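Local coordinates for Mlr3007 protein (Mesorhizobium loti, PDB 3QQM), which probably catalyses the pyridoxal-phosphate-dependent transfer of amino groups from leucine, isoleucine and valine to 2-oxoglutarate, at residues L47-D52 with L77-D82. Sequence-based numbering, arbitrary orientation.
Sequences LGFACD and LARNGD
The ring of Phe49 lies with one face under the backbone of Arg79. Arg79 CA sits over that face in a CH-pi contact, 3.6 Å from the ring centroid and offset toward the rim. Leu77 O approaches the ring edge near its plane, 3.3 Å from Phe49 CE2, and Leu47 O lies at the edge in plane. The torsion of Phe49 sets CG opposite its own carbonyl carbon (chi1 -84°), which swings the ring across to Arg79. The guanidinium of Arg79 has Phe49 CE1 over one face, but the two planes are 53° apart. Water 1 lies at the guanidinium edge and joins Arg79 NH1 to Gly48 O. Arg79 NH1 also gives a weak, bent hydrogen bond to Leu47 O, at the guanidinium edge (3.1 Å). Its NE has a stronger partner, a salt bridge to Asp15. With an alanine in place of Phe49, Arg79 CA would probably lose the ring face it rests on, and the guanidinium would lose CE1 from its face.

Ala50 N gives a hydrogen bond to Arg79 O (3.0 Å), nearly straight at 172°. Gly81 CA adds a CA-H...O contact to Ala50 O. Both Gly48 and Gly81 have positive phi, and a side chain on either would strike the preceding carbonyl oxygen. Leu77 CD2 packs on Cys51 SG at 3.8 Å. Water 2 links Asp52 N to Gly81 O.

Ala78 to Gly81 form a type I beta turn, and Asn80 OD1 accepts from Asp82 N in an Asx turn. Asp52 is the N-cap of helix 53-64. The contact thus packs the loop between helices 33-47 and 53-64 against the beta hairpin of strands 71-78 and 83-89, within the small alpha/beta domain characteristic of class-IV aminotransferases.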
loop_
_atom_site.group_PDB
_atom_site.type_symbol
_atom_site.label_atom_id
_atom_site.label_comp_id
_atom_site.label_asym_id
_atom_site.label_seq_id
_atom_site.Cartn_x
_atom_site.Cartn_y
_atom_site.Cartn_z
ATOM N N LEU A 47 1.995 -3.821 18.226
ATOM C CA LEU A 47 3.221 -4.588 18.032
ATOM C C LEU A 47 4.312 -4.357 19.068
ATOM O O LEU A 47 5.333 -5.018 19.025
ATOM C CB LEU A 47 3.759 -4.332 16.606
ATOM C CG LEU A 47 2.839 -4.822 15.491
ATOM C CD1 LEU A 47 3.367 -4.417 14.127
ATOM C CD2 LEU A 47 2.638 -6.363 15.561
ATOM N N GLY A 48 4.102 -3.412 19.975
ATOM C CA GLY A 48 5.068 -3.114 21.026
ATOM C C GLY A 48 6.168 -2.156 20.619
ATOM O O GLY A 48 7.264 -2.226 21.121
ATOM N N PHE A 49 5.898 -1.281 19.680
ATOM C CA PHE A 49 6.906 -0.299 19.256
ATOM C C PHE A 49 6.866 0.978 20.111
ATOM O O PHE A 49 5.797 1.503 20.381
ATOM C CB PHE A 49 6.691 0.081 17.789
ATOM C CG PHE A 49 7.307 -0.854 16.823
ATOM C CD1 PHE A 49 7.012 -2.208 16.848
ATOM C CD2 PHE A 49 8.130 -0.373 15.825
ATOM C CE1 PHE A 49 7.589 -3.082 15.930
ATOM C CE2 PHE A 49 8.700 -1.229 14.891
ATOM C CZ PHE A 49 8.426 -2.587 14.937
ATOM N N ALA A 50 8.019 1.461 20.557
ATOM C CA ALA A 50 8.041 2.738 21.284
ATOM C C ALA A 50 7.686 3.729 20.188
ATOM O O ALA A 50 8.129 3.569 19.052
ATOM C CB ALA A 50 9.413 3.034 21.885
ATOM N N CYS A 51 6.810 4.682 20.494
ATOM C CA CYS A 51 6.367 5.664 19.501
ATOM C C CYS A 51 6.053 7.003 20.146
ATOM O O CYS A 51 5.092 7.122 20.893
ATOM C CB CYS A 51 5.124 5.146 18.796
ATOM S SG CYS A 51 4.662 6.114 17.366
ATOM N N ASP A 52 6.875 8.003 19.861
ATOM C CA ASP A 52 6.707 9.341 20.427
ATOM C C ASP A 52 6.185 10.288 19.327
ATOM O O ASP A 52 6.932 10.707 18.460
ATOM C CB ASP A 52 8.029 9.827 20.988
ATOM C CG ASP A 52 7.937 11.214 21.578
ATOM O OD1 ASP A 52 6.860 11.841 21.480
ATOM O OD2 ASP A 52 8.947 11.682 22.147
ATOM N N LEU A 77 9.554 3.724 11.411
ATOM C CA LEU A 77 9.684 3.605 12.854
ATOM C C LEU A 77 10.264 2.246 13.271
ATOM O O LEU A 77 9.766 1.192 12.870
ATOM C CB LEU A 77 8.308 3.762 13.483
ATOM C CG LEU A 77 8.197 3.704 14.999
ATOM C CD1 LEU A 77 8.887 4.924 15.645
ATOM C CD2 LEU A 77 6.718 3.609 15.394
ATOM N N ALA A 78 11.306 2.288 14.080
ATOM C CA ALA A 78 11.932 1.091 14.620
ATOM C C ALA A 78 11.342 0.836 16.016
ATOM O O ALA A 78 10.870 1.775 16.682
ATOM C CB ALA A 78 13.454 1.242 14.697
ATOM N N ARG A 79 11.364 -0.431 16.433
ATOM C CA ARG A 79 10.827 -0.857 17.718
ATOM C C ARG A 79 11.377 -0.047 18.911
ATOM O O ARG A 79 10.676 0.140 19.905
ATOM C CB ARG A 79 11.102 -2.348 17.912
ATOM C CG ARG A 79 10.568 -2.955 19.212
ATOM C CD ARG A 79 10.977 -4.407 19.327
ATOM N NE ARG A 79 10.587 -5.159 18.135
ATOM C CZ ARG A 79 9.368 -5.668 17.918
ATOM N NH1 ARG A 79 8.382 -5.496 18.805
ATOM N NH2 ARG A 79 9.119 -6.336 16.796
ATOM N N ASN A 80 12.610 0.436 18.814
ATOM C CA ASN A 80 13.166 1.239 19.892
ATOM C C ASN A 80 12.690 2.707 19.874
ATOM O O ASN A 80 13.112 3.510 20.724
ATOM C CB ASN A 80 14.709 1.157 19.917
ATOM C CG ASN A 80 15.378 1.638 18.605
ATOM O OD1 ASN A 80 14.782 2.337 17.764
ATOM N ND2 ASN A 80 16.633 1.256 18.444
ATOM N N GLY A 81 11.808 3.056 18.928
ATOM C CA GLY A 81 11.300 4.442 18.818
ATOM C C GLY A 81 12.082 5.311 17.821
ATOM O O GLY A 81 11.657 6.425 17.528
ATOM N N ASP A 82 13.224 4.815 17.315
ATOM C CA ASP A 82 14.017 5.560 16.317
ATOM C C ASP A 82 13.136 5.750 15.099
ATOM O O ASP A 82 12.375 4.828 14.719
ATOM C CB ASP A 82 15.342 4.848 15.929
ATOM C CG ASP A 82 16.398 4.830 17.083
ATOM O OD1 ASP A 82 16.180 5.484 18.121
ATOM O OD2 ASP A 82 17.455 4.145 16.939
HETATM O O HOH W 1 8.315 -4.703 21.356
HETATM O O HOH W 2 9.413 7.408 18.869
#